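Local coordinates for putative protein-disulfide isomerase (Pseudomonas syringae pv. tomato, PDB 3GN3) that belongs to the DsbA family and, as a putative protein-disulfide isomerase, probably acts on thiols and disulfides, though its function is not established, at residues A[24-34]-A[87-98]. Numbering follows the deposited sequence.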
loop_
_atom_site.group_PDB
_atom_site.type_symbol
_atom_site.label_atom_id
_atom_site.label_comp_id
_atom_site.label_asym_id
_atom_site.label_seq_id
_atom_site.Cartn_x
_atom_site.Cartn_y
_atom_site.Cartn_z
ATOM N N PRO A 24 19.890 -2.195 8.002
ATOM C CA PRO A 24 21.296 -1.968 8.428
ATOM C C PRO A 24 22.267 -3.125 8.185
ATOM O O PRO A 24 23.479 -2.886 8.081
ATOM C CB PRO A 24 21.184 -1.699 9.936
ATOM C CG PRO A 24 19.710 -1.415 10.179
ATOM C CD PRO A 24 18.952 -2.163 9.137
ATOM N N THR A 25 21.758 -4.352 8.095
ATOM C CA THR A 25 22.627 -5.511 7.854
ATOM C C THR A 25 22.435 -6.134 6.473
ATOM O O THR A 25 22.802 -7.296 6.254
ATOM C CB THR A 25 22.452 -6.627 8.930
ATOM O OG1 THR A 25 21.096 -7.101 8.928
ATOM C CG2 THR A 25 22.805 -6.119 10.303
ATOM N N CYS A 26 21.848 -5.384 5.547
ATOM C CA CYS A 26 21.611 -5.898 4.197
ATOM C C CYS A 26 22.731 -5.442 3.262
ATOM O O CYS A 26 23.065 -4.266 3.224
ATOM C CB CYS A 26 20.233 -5.458 3.712
ATOM S SG CYS A 26 20.022 -5.190 1.911
ATOM N N PRO A 27 23.322 -6.377 2.502
ATOM C CA PRO A 27 24.506 -6.043 1.674
ATOM C C PRO A 27 24.255 -4.900 0.678
ATOM O O PRO A 27 25.115 -4.012 0.511
ATOM C CB PRO A 27 24.818 -7.355 0.935
ATOM C CG PRO A 27 23.584 -8.203 1.066
ATOM C CD PRO A 27 22.911 -7.789 2.349
ATOM N N PHE A 28 23.079 -4.910 0.046
ATOM C CA PHE A 28 22.722 -3.893 -0.942
ATOM C C PHE A 28 22.477 -2.568 -0.267
ATOM O O PHE A 28 22.825 -1.506 -0.820
ATOM C CB PHE A 28 21.502 -4.340 -1.758
ATOM C CG PHE A 28 21.640 -5.727 -2.324
ATOM C CD1 PHE A 28 22.449 -5.958 -3.444
ATOM C CD2 PHE A 28 21.000 -6.804 -1.718
ATOM C CE1 PHE A 28 22.605 -7.262 -3.976
ATOM C CE2 PHE A 28 21.136 -8.107 -2.228
ATOM C CZ PHE A 28 21.952 -8.335 -3.369
ATOM N N SER A 29 21.883 -2.634 0.932
ATOM C CA SER A 29 21.637 -1.443 1.744
ATOM C C SER A 29 22.943 -0.767 2.122
ATOM O O SER A 29 23.082 0.433 1.932
ATOM C CB SER A 29 20.818 -1.770 2.991
ATOM O OG SER A 29 19.481 -2.079 2.649
ATOM N N VAL A 30 23.893 -1.553 2.627
ATOM C CA VAL A 30 25.251 -1.098 2.969
ATOM C C VAL A 30 25.927 -0.372 1.788
ATOM O O VAL A 30 26.416 0.756 1.928
ATOM C CB VAL A 30 26.121 -2.302 3.465
ATOM C CG1 VAL A 30 27.604 -1.937 3.515
ATOM C CG2 VAL A 30 25.622 -2.799 4.824
ATOM N N LYS A 31 25.918 -1.020 0.626
ATOM C CA LYS A 31 26.401 -0.432 -0.612
ATOM C C LYS A 31 25.766 0.959 -0.857
ATOM O O LYS A 31 26.480 1.947 -1.069
ATOM C CB LYS A 31 26.120 -1.406 -1.746
ATOM C CG LYS A 31 26.896 -1.192 -3.006
ATOM C CD LYS A 31 27.283 -2.569 -3.560
ATOM C CE LYS A 31 27.193 -2.638 -5.076
ATOM N NZ LYS A 31 25.744 -2.729 -5.523
ATOM N N ALA A 32 24.437 1.057 -0.796
ATOM C CA ALA A 32 23.779 2.360 -0.978
ATOM C C ALA A 32 24.128 3.331 0.154
ATOM O O ALA A 32 24.280 4.544 -0.072
ATOM C CB ALA A 32 22.251 2.201 -1.115
ATOM N N PHE A 33 24.268 2.794 1.365
ATOM C CA PHE A 33 24.549 3.616 2.536
ATOM C C PHE A 33 25.870 4.370 2.360
ATOM O O PHE A 33 25.925 5.593 2.502
ATOM C CB PHE A 33 24.580 2.752 3.808
ATOM C CG PHE A 33 25.056 3.488 5.026
ATOM C CD1 PHE A 33 24.247 4.440 5.636
ATOM C CD2 PHE A 33 26.331 3.245 5.546
ATOM C CE1 PHE A 33 24.684 5.127 6.767
ATOM C CE2 PHE A 33 26.783 3.927 6.690
ATOM C CZ PHE A 33 25.962 4.870 7.299
ATOM N N PHE A 34 26.920 3.623 2.038
ATOM C CA PHE A 34 28.221 4.205 1.725
ATOM C C PHE A 34 28.274 5.130 0.488
ATOM O O PHE A 34 29.334 5.660 0.178
ATOM C CB PHE A 34 29.304 3.118 1.640
ATOM C CG PHE A 34 29.701 2.544 2.982
ATOM C CD1 PHE A 34 30.175 3.375 4.008
ATOM C CD2 PHE A 34 29.618 1.178 3.222
ATOM C CE1 PHE A 34 30.543 2.849 5.261
ATOM C CE2 PHE A 34 29.987 0.644 4.472
ATOM C CZ PHE A 34 30.452 1.488 5.489
ATOM N N MET A 87 25.173 2.964 12.360
ATOM C CA MET A 87 24.956 2.371 11.008
ATOM C C MET A 87 26.295 2.033 10.336
ATOM O O MET A 87 26.468 0.926 9.826
ATOM C CB MET A 87 24.080 3.249 10.103
ATOM C CG MET A 87 22.632 3.344 10.576
ATOM S SD MET A 87 21.511 3.997 9.341
ATOM C CE MET A 87 21.230 5.623 9.878
ATOM N N THR A 88 27.252 2.966 10.402
ATOM C CA THR A 88 28.595 2.742 9.858
ATOM C C THR A 88 29.290 1.546 10.504
ATOM O O THR A 88 29.898 0.729 9.806
ATOM C CB THR A 88 29.507 3.983 10.009
ATOM O OG1 THR A 88 28.868 5.132 9.432
ATOM C CG2 THR A 88 30.876 3.732 9.349
ATOM N N ALA A 89 29.210 1.437 11.832
ATOM C CA ALA A 89 29.861 0.313 12.523
ATOM C C ALA A 89 29.245 -1.031 12.118
ATOM O O ALA A 89 29.974 -2.017 11.887
ATOM C CB ALA A 89 29.837 0.511 14.039
ATOM N N VAL A 90 27.912 -1.067 12.011
ATOM C CA VAL A 90 27.212 -2.286 11.565
ATOM C C VAL A 90 27.570 -2.584 10.102
ATOM O O VAL A 90 28.005 -3.692 9.768
ATOM C CB VAL A 90 25.661 -2.193 11.790
ATOM C CG1 VAL A 90 24.938 -3.371 11.150
ATOM C CG2 VAL A 90 25.337 -2.131 13.280
ATOM N N ALA A 91 27.423 -1.570 9.251
ATOM C CA ALA A 91 27.760 -1.675 7.826
ATOM C C ALA A 91 29.171 -2.229 7.566
ATOM O O ALA A 91 29.323 -3.172 6.784
ATOM C CB ALA A 91 27.561 -0.340 7.142
ATOM N N SER A 92 30.183 -1.666 8.239
ATOM C CA SER A 92 31.583 -2.127 8.121
ATOM C C SER A 92 31.820 -3.561 8.548
ATOM O O SER A 92 32.709 -4.218 8.026
ATOM C CB SER A 92 32.497 -1.264 8.962
ATOM O OG SER A 92 32.329 0.089 8.625
ATOM N N HIS A 93 31.055 -4.028 9.528
ATOM C CA HIS A 93 31.170 -5.402 10.011
ATOM C C HIS A 93 29.847 -6.142 9.775
ATOM O O HIS A 93 29.366 -6.870 10.648
ATOM C CB HIS A 93 31.512 -5.397 11.501
ATOM C CG HIS A 93 32.789 -4.686 11.828
ATOM N ND1 HIS A 93 32.835 -3.338 12.123
ATOM C CD2 HIS A 93 34.066 -5.138 11.914
ATOM C CE1 HIS A 93 34.084 -2.996 12.387
ATOM N NE2 HIS A 93 34.848 -4.069 12.270
ATOM N N ARG A 94 29.266 -5.941 8.594
ATOM C CA ARG A 94 27.928 -6.419 8.285
ATOM C C ARG A 94 27.772 -7.894 8.601
ATOM O O ARG A 94 26.863 -8.312 9.343
ATOM C CB ARG A 94 27.587 -6.154 6.821
ATOM C CG ARG A 94 26.116 -6.265 6.545
ATOM C CD ARG A 94 25.833 -6.520 5.095
ATOM N NE ARG A 94 26.468 -7.751 4.644
ATOM C CZ ARG A 94 25.994 -8.973 4.860
ATOM N NH1 ARG A 94 24.869 -9.151 5.529
ATOM N NH2 ARG A 94 26.658 -10.017 4.416
ATOM N N GLU A 95 28.688 -8.680 8.067
ATOM C CA GLU A 95 28.609 -10.100 8.209
ATOM C C GLU A 95 28.500 -10.539 9.669
ATOM O O GLU A 95 27.805 -11.497 9.974
ATOM C CB GLU A 95 29.807 -10.715 7.557
ATOM C CG GLU A 95 29.596 -12.144 7.235
ATOM C CD GLU A 95 30.589 -12.614 6.213
ATOM O OE1 GLU A 95 30.137 -12.918 5.081
ATOM O OE2 GLU A 95 31.812 -12.649 6.528
ATOM N N GLU A 96 29.174 -9.828 10.569
ATOM C CA GLU A 96 29.181 -10.181 11.989
ATOM C C GLU A 96 27.860 -9.905 12.691
ATOM O O GLU A 96 27.679 -10.285 13.841
ATOM C CB GLU A 96 30.249 -9.388 12.720
ATOM C CG GLU A 96 31.676 -9.832 12.495
ATOM C CD GLU A 96 32.636 -8.733 12.938
ATOM O OE1 GLU A 96 32.628 -8.387 14.148
ATOM O OE2 GLU A 96 33.363 -8.196 12.063
ATOM N N PHE A 97 26.963 -9.191 12.028
ATOM C CA PHE A 97 25.668 -8.896 12.610
ATOM C C PHE A 97 24.554 -9.595 11.816
ATOM O O PHE A 97 23.405 -9.163 11.836
ATOM C CB PHE A 97 25.439 -7.394 12.629
ATOM C CG PHE A 97 26.342 -6.645 13.560
ATOM C CD1 PHE A 97 26.075 -6.604 14.932
ATOM C CD2 PHE A 97 27.446 -5.938 13.061
ATOM C CE1 PHE A 97 26.898 -5.893 15.805
ATOM C CE2 PHE A 97 28.278 -5.214 13.916
ATOM C CZ PHE A 97 28.002 -5.188 15.298
ATOM N N GLU A 98 24.898 -10.667 11.103
ATOM C CA GLU A 98 23.903 -11.397 10.333
ATOM C C GLU A 98 24.074 -12.897 10.518
ATOM O O GLU A 98 24.796 -13.326 11.431
ATOM C CB GLU A 98 23.915 -10.971 8.865
ATOM C CG GLU A 98 22.550 -10.446 8.371
ATOM C CD GLU A 98 21.399 -11.485 8.493
ATOM O OE1 GLU A 98 20.777 -11.626 9.582
ATOM O OE2 GLU A 98 21.104 -12.147 7.480
HETATM O O HOH W 1 24.131 -0.462 8.881
#
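Arg94 runs out with CG anti to its backbone N (chi1 -164°) and bends at chi3 (59°), which lays its guanidinium beside Thr25 and Pro27; Phe33, extended likewise from its own backbone N, sends its ring to Met87 and Thr88. Arg94 NH1 donates to Thr25 O at 2.9 Å, the acceptor lying at the edge of the guanidinium while the donor stands tilted from the carbonyl plane. Pro27 CD covers one guanidinium face, and Val30 CG2 packs on the aliphatic part of the arginine, 3.7 Å from Arg94 CD. This grip ties the turn before helix 27-33, where Cys26 at the N-cap accepts from Ser29 N, to the chain leaving helix 79-92. Thr25 CG2 meets Val90 CG1 at 3.6 Å, and Thr25 OG1 is hydrogen-bonded to Glu23 OE2 and His60 ND1.

At the other end, Thr88 OG1, hydrogen-bonded to Lys84 O, sits at the Phe33 ring edge, 3.6 Å from Phe33 CZ. Met87 CB touches Phe33 CZ obliquely at 3.7 Å; Met87 SD, 5.1 Å from the ring centroid, adds an oblique Met-aromatic contact. The Phe34 ring, one face covered by Phe33 CD2, brings CE2 to 3.7 Å from Ala91 CB. A water donates to both Pro24 O and Met87 O.

The axes of 27-33 and 87-92 come within 10.2 Å, crossing at -126°. Cys26-Pro27-Phe28-Ser29 is consistent with a CXXS form of the family's CXXC motif. Around the contact, helices 63-73 and 112-123 and strand 48-54 pack, joining helix 27-33, after strand 16-22, to what is probably the helical domain inserted into DsbA's thioredoxin fold.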